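Local coordinates for glycoside hydrolase family protein (Novosphingobium sp. PP1Y, PDB 6Q2F) that probably hydrolyses terminal alpha-L-rhamnose residues from glycosides, as a bacterial alpha-L-rhamnosidase of the glycoside hydrolases, at residues Val398-Asn403 with Gly541-Ser546; Leu517-Arg522 with Ala558-Ser563. All coordinates share one frame; numbering follows the deposited sequence.

Helix 543-575 takes part in both contacts. Interaction 1 engages its first turn, where Arg543 reaches out to Pro400 and Asp402 of a loop far earlier in the chain; interaction 2 lies further along, where its middle packs on the short helix 516-524. Their centres are 25 Å apart and their nearest atoms about 9 Å, without touching. Along the chain the segments alternate: 398-403, 517-522, 541-546, 558-563. Helices 516-524 and 543-575 belong to the connection between strands 497-502 and 579-582, neighbours in a (beta/alpha)8-type barrel; the sodium ligands Asp503, Ser504, Glu583 and Glu586 lie just beyond the C-terminal ends of these two strands. One long helix thus ties a peripheral loop to a shorter helix.

Interaction 1 of 2, residues Val398-Asn403 with Gly541-Ser546; sequences VGPHDN and GTREQS
Asp402 and Arg543 meet side-on, their carboxylate and guanidinium planes only 17° apart, so the two flat groups lie nearly in one sheet of atoms. Arg543 NE gives its N-H to Asp402 OD1 at 2.9 Å in an almost straight bond of 171°, while Arg543 NH2 reaches Asp402 OD2 at 2.8 Å. Both oxygens use their syn lone pairs, and the two bonds together form a bidentate salt bridge that fixes the rotation of both groups. Asp402 gets there with CG set between its backbone N and carbonyl carbon (chi1 49°), a crowded position that turns the carboxylate to the arginine. From the other side, the Arg543 chain runs extended from CG to NE, crossing the aspartate side chain at about a right angle.

Where Asp402 holds the edge, Pro400 takes a face. Its CG sits 3.2 Å above the guanidinium plane, displaced toward the rim, with Pro400 CG 3.4 Å from Arg543 NE. The CG corner of the proline thus covers part of one guanidinium face, and the N-H groups of Arg543 that bind Asp402 stay directed in the plane to their acceptors.

The arginine is the first residue of helix 543-575, directly after the N-cap Thr542. A capping box closes this helix start: Gln545 N donates to Thr542 OG1 at 3.1 Å, and Thr542 N returns a bond to Gln545 OE1 at 2.8 Å. The side chain that grips the 398-403 loop thus starts from a capped first turn. Arg543 NH2 also bonds to Ser319 OG of strand 316-325, and NH1 to the carbonyl oxygen of Leu378.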
loop_
_atom_site.group_PDB
_atom_site.type_symbol
_atom_site.label_atom_id
_atom_site.label_comp_id
_atom_site.label_asym_id
_atom_site.label_seq_id
_atom_site.Cartn_x
_atom_site.Cartn_y
_atom_site.Cartn_z
ATOM N N VAL A 398 24.731 -9.828 -4.491
ATOM C CA VAL A 398 25.724 -10.899 -4.523
ATOM C C VAL A 398 27.111 -10.292 -4.366
ATOM O O VAL A 398 27.493 -9.371 -5.102
ATOM C CB VAL A 398 25.611 -11.719 -5.819
ATOM C CG1 VAL A 398 26.477 -12.966 -5.726
ATOM C CG2 VAL A 398 24.152 -12.082 -6.084
ATOM N N GLY A 399 27.861 -10.796 -3.401
ATOM C CA GLY A 399 29.174 -10.264 -3.125
ATOM C C GLY A 399 30.225 -10.853 -4.034
ATOM O O GLY A 399 29.995 -11.815 -4.788
ATOM N N PRO A 400 31.421 -10.275 -3.978
ATOM C CA PRO A 400 32.550 -10.882 -4.679
ATOM C C PRO A 400 32.875 -12.223 -4.052
ATOM O O PRO A 400 32.593 -12.476 -2.878
ATOM C CB PRO A 400 33.683 -9.873 -4.468
ATOM C CG PRO A 400 33.354 -9.244 -3.164
ATOM C CD PRO A 400 31.845 -9.158 -3.116
ATOM N N HIS A 401 33.456 -13.106 -4.856
ATOM C CA HIS A 401 33.751 -14.455 -4.406
ATOM C C HIS A 401 35.186 -14.601 -3.907
ATOM O O HIS A 401 35.739 -15.706 -3.943
ATOM C CB HIS A 401 33.456 -15.443 -5.532
ATOM C CG HIS A 401 32.051 -15.355 -6.047
ATOM N ND1 HIS A 401 30.954 -15.356 -5.210
ATOM C CD2 HIS A 401 31.562 -15.254 -7.307
ATOM C CE1 HIS A 401 29.850 -15.262 -5.931
ATOM N NE2 HIS A 401 30.191 -15.201 -7.206
ATOM N N ASP A 402 35.780 -13.518 -3.401
ATOM C CA ASP A 402 37.208 -13.433 -3.102
ATOM C C ASP A 402 37.654 -14.255 -1.893
ATOM O O ASP A 402 38.851 -14.239 -1.586
ATOM C CB ASP A 402 37.599 -11.968 -2.891
ATOM C CG ASP A 402 36.662 -11.242 -1.940
ATOM O OD1 ASP A 402 35.842 -11.903 -1.268
ATOM O OD2 ASP A 402 36.759 -10.001 -1.857
ATOM N N ASN A 403 36.753 -14.940 -1.190
ATOM C CA ASN A 403 37.121 -15.854 -0.100
ATOM C C ASN A 403 37.885 -15.157 1.026
ATOM O O ASN A 403 38.715 -15.775 1.697
ATOM C CB ASN A 403 37.934 -17.041 -0.628
ATOM C CG ASN A 403 37.146 -17.896 -1.601
ATOM O OD1 ASN A 403 37.494 -18.000 -2.780
ATOM N ND2 ASN A 403 36.072 -18.514 -1.111
ATOM N N GLY A 541 34.268 -11.686 10.288
ATOM C CA GLY A 541 34.184 -13.048 9.784
ATOM C C GLY A 541 34.135 -13.051 8.265
ATOM O O GLY A 541 34.634 -12.138 7.595
ATOM N N THR A 542 33.524 -14.092 7.709
ATOM C CA THR A 542 33.385 -14.176 6.262
ATOM C C THR A 542 32.342 -13.178 5.779
ATOM O O THR A 542 31.515 -12.686 6.551
ATOM C CB THR A 542 32.979 -15.586 5.843
ATOM O OG1 THR A 542 31.641 -15.836 6.282
ATOM C CG2 THR A 542 33.911 -16.626 6.491
ATOM N N ARG A 543 32.379 -12.881 4.476
ATOM C CA ARG A 543 31.355 -12.013 3.897
ATOM C C ARG A 543 29.964 -12.554 4.167
ATOM O O ARG A 543 29.024 -11.787 4.411
ATOM C CB ARG A 543 31.564 -11.850 2.387
ATOM C CG ARG A 543 32.800 -11.065 1.980
ATOM C CD ARG A 543 32.748 -10.739 0.484
ATOM N NE ARG A 543 33.958 -10.057 0.039
ATOM C CZ ARG A 543 34.187 -8.762 0.224
ATOM N NH1 ARG A 543 33.280 -8.011 0.839
ATOM N NH2 ARG A 543 35.322 -8.218 -0.203
ATOM N N GLU A 544 29.809 -13.877 4.118
ATOM C CA GLU A 544 28.494 -14.470 4.323
ATOM C C GLU A 544 28.022 -14.270 5.757
ATOM O O GLU A 544 26.855 -13.946 5.993
ATOM C CB GLU A 544 28.524 -15.954 3.948
ATOM C CG GLU A 544 27.155 -16.666 4.014
ATOM C CD GLU A 544 26.076 -16.035 3.128
ATOM O OE1 GLU A 544 26.405 -15.428 2.086
ATOM O OE2 GLU A 544 24.884 -16.151 3.481
ATOM N N GLN A 545 28.920 -14.448 6.732
ATOM C CA GLN A 545 28.557 -14.232 8.129
ATOM C C GLN A 545 28.151 -12.785 8.388
ATOM O O GLN A 545 27.190 -12.521 9.117
ATOM C CB GLN A 545 29.722 -14.615 9.032
ATOM C CG GLN A 545 29.974 -16.093 9.176
ATOM C CD GLN A 545 31.281 -16.331 9.929
ATOM O OE1 GLN A 545 32.321 -15.786 9.567
ATOM N NE2 GLN A 545 31.217 -17.109 11.004
ATOM N N SER A 546 28.892 -11.828 7.827
ATOM C CA SER A 546 28.510 -10.433 8.015
ATOM C C SER A 546 27.208 -10.137 7.294
ATOM O O SER A 546 26.358 -9.412 7.816
ATOM C CB SER A 546 29.624 -9.497 7.545
ATOM O OG SER A 546 30.578 -9.311 8.581
#

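Interaction 2 of 2, residues Leu517-Arg522 with Ala558-Ser563; sequences LEQFQR and ADLLAS
Leu560 and Gln519 make the van der Waals part of this helix-to-helix contact. The bond from CA to CB of Leu560 is directed to the other helix, and its two methyls rest on the glutamine: CD1 lies against Gln519 CB at 3.7 Å, while CD2 sits 3.4 Å from Gln519 CD, against the flat face of the amide. The glutamine offers this face because its chain bends at chi2 (-73°), folding the amide back over the leucine instead of letting it extend. The backbones stay apart, with 8.1 Å between Gln519 CA and Leu560 CA, so side chains fill the interval. Arg522 NH2 adds a looser edge contact, 4.1 Å from Leu560 CD2.

The polar part runs within helix 516-524 and outward from it. Arg522 grips Gln519 one turn back, side-on and with both donors on a single oxygen: NH2 bonds to Gln519 OE1 at 2.8 Å, and NE to the same OE1 at 3.2 Å with a more bent angle of 138°. A bend at chi3 (77°) turns the guanidinium back to the amide, and OE1 lies in its plane. With an alanine in place of Gln519, Arg522 would probably lose its shared acceptor and be free to swing, and Leu560 CD2 would lose the amide that covers it.

A water spans the two helices beside this contact: it accepts from Arg522 NH2 at 3.2 Å and donates to Ser563 OG at 2.7 Å. A salt bridge from Asp559 to Arg524 adds a charged tie nearby. Helix 516-524 follows strand 497-502 and packs across helix 543-575, which leads on to strand 579-582; Leu560 also touches Met516 and Leu523, and Phe520 packs against Phe549, joining the short helix to the long one on the outside of the barrel.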
loop_
_atom_site.group_PDB
_atom_site.type_symbol
_atom_site.label_atom_id
_atom_site.label_comp_id
_atom_site.label_asym_id
_atom_site.label_seq_id
_atom_site.Cartn_x
_atom_site.Cartn_y
_atom_site.Cartn_z
ATOM N N LEU A 517 20.406 -3.820 21.356
ATOM C CA LEU A 517 21.225 -4.992 21.669
ATOM C C LEU A 517 20.417 -6.054 22.411
ATOM O O LEU A 517 20.488 -7.241 22.076
ATOM C CB LEU A 517 22.467 -4.588 22.472
ATOM C CG LEU A 517 23.413 -3.670 21.697
ATOM C CD1 LEU A 517 24.691 -3.391 22.492
ATOM C CD2 LEU A 517 23.748 -4.269 20.325
ATOM N N GLU A 518 19.624 -5.647 23.406
ATOM C CA GLU A 518 18.752 -6.603 24.092
ATOM C C GLU A 518 17.705 -7.167 23.142
ATOM O O GLU A 518 17.416 -8.369 23.174
ATOM C CB GLU A 518 18.037 -5.955 25.279
ATOM C CG GLU A 518 18.912 -5.355 26.364
ATOM C CD GLU A 518 18.136 -4.331 27.189
ATOM O OE1 GLU A 518 17.177 -4.723 27.891
ATOM O OE2 GLU A 518 18.463 -3.127 27.101
ATOM N N GLN A 519 17.094 -6.309 22.316
ATOM C CA GLN A 519 16.079 -6.790 21.384
ATOM C C GLN A 519 16.682 -7.791 20.419
ATOM O O GLN A 519 16.076 -8.824 20.128
ATOM C CB GLN A 519 15.443 -5.628 20.603
ATOM C CG GLN A 519 14.765 -4.555 21.452
ATOM C CD GLN A 519 13.450 -5.024 22.054
ATOM O OE1 GLN A 519 13.145 -6.212 22.058
ATOM N NE2 GLN A 519 12.674 -4.088 22.591
ATOM N N PHE A 520 17.866 -7.492 19.888
ATOM C CA PHE A 520 18.507 -8.411 18.953
ATOM C C PHE A 520 18.782 -9.751 19.625
ATOM O O PHE A 520 18.497 -10.812 19.062
ATOM C CB PHE A 520 19.795 -7.778 18.426
ATOM C CG PHE A 520 20.511 -8.598 17.391
ATOM C CD1 PHE A 520 21.257 -9.715 17.760
ATOM C CD2 PHE A 520 20.479 -8.230 16.056
ATOM C CE1 PHE A 520 21.936 -10.452 16.816
ATOM C CE2 PHE A 520 21.150 -8.969 15.103
ATOM C CZ PHE A 520 21.890 -10.082 15.489
ATOM N N GLN A 521 19.342 -9.718 20.840
ATOM C CA GLN A 521 19.606 -10.951 21.569
ATOM C C GLN A 521 18.326 -11.746 21.785
ATOM O O GLN A 521 18.300 -12.967 21.586
ATOM C CB GLN A 521 20.267 -10.628 22.909
ATOM C CG GLN A 521 20.406 -11.833 23.802
ATOM C CD GLN A 521 21.591 -12.669 23.414
ATOM O OE1 GLN A 521 22.703 -12.162 23.299
ATOM N NE2 GLN A 521 21.364 -13.951 23.195
ATOM N N ARG A 522 17.250 -11.077 22.190
ATOM C CA ARG A 522 16.029 -11.809 22.499
ATOM C C ARG A 522 15.398 -12.385 21.233
ATOM O O ARG A 522 14.851 -13.492 21.255
ATOM C CB ARG A 522 15.037 -10.903 23.230
ATOM C CG ARG A 522 13.559 -11.392 23.172
ATOM C CD ARG A 522 12.597 -10.380 23.806
ATOM N NE ARG A 522 12.332 -9.223 22.936
ATOM C CZ ARG A 522 11.397 -9.190 21.986
ATOM N NH1 ARG A 522 10.641 -10.261 21.752
ATOM N NH2 ARG A 522 11.236 -8.096 21.246
ATOM N N ALA A 558 12.671 -4.784 11.613
ATOM C CA ALA A 558 11.336 -5.103 11.106
ATOM C C ALA A 558 10.462 -5.679 12.208
ATOM O O ALA A 558 9.293 -5.308 12.327
ATOM C CB ALA A 558 11.435 -6.070 9.930
ATOM N N ASP A 559 11.022 -6.567 13.044
ATOM C CA ASP A 559 10.258 -7.124 14.161
ATOM C C ASP A 559 9.793 -6.027 15.110
ATOM O O ASP A 559 8.659 -6.047 15.604
ATOM C CB ASP A 559 11.105 -8.147 14.935
ATOM C CG ASP A 559 11.312 -9.468 14.175
ATOM O OD1 ASP A 559 10.501 -9.798 13.266
ATOM O OD2 ASP A 559 12.293 -10.172 14.504
ATOM N N LEU A 560 10.677 -5.076 15.410
ATOM C CA LEU A 560 10.331 -4.056 16.393
ATOM C C LEU A 560 9.320 -3.059 15.827
ATOM O O LEU A 560 8.434 -2.596 16.547
ATOM C CB LEU A 560 11.599 -3.361 16.898
ATOM C CG LEU A 560 12.625 -4.244 17.647
ATOM C CD1 LEU A 560 13.898 -3.478 17.962
ATOM C CD2 LEU A 560 12.044 -4.829 18.926
ATOM N N LEU A 561 9.419 -2.746 14.534
ATOM C CA LEU A 561 8.397 -1.911 13.899
ATOM C C LEU A 561 7.007 -2.487 14.155
ATOM O O LEU A 561 6.109 -1.796 14.645
ATOM C CB LEU A 561 8.665 -1.807 12.394
ATOM C CG LEU A 561 7.659 -0.937 11.665
ATOM C CD1 LEU A 561 7.766 0.523 12.133
ATOM C CD2 LEU A 561 7.880 -1.007 10.136
ATOM N N ALA A 562 6.845 -3.789 13.890
ATOM C CA ALA A 562 5.540 -4.427 14.034
ATOM C C ALA A 562 5.100 -4.479 15.488
ATOM O O ALA A 562 3.940 -4.202 15.803
ATOM C CB ALA A 562 5.580 -5.834 13.435
ATOM N N SER A 563 6.003 -4.844 16.392
ATOM C CA SER A 563 5.574 -4.973 17.782
ATOM C C SER A 563 5.609 -3.648 18.532
ATOM O O SER A 563 4.655 -3.314 19.241
ATOM C CB SER A 563 6.436 -6.010 18.518
ATOM O OG SER A 563 7.755 -5.532 18.695
HETATM O O HOH W 1 9.440 -7.685 18.684
#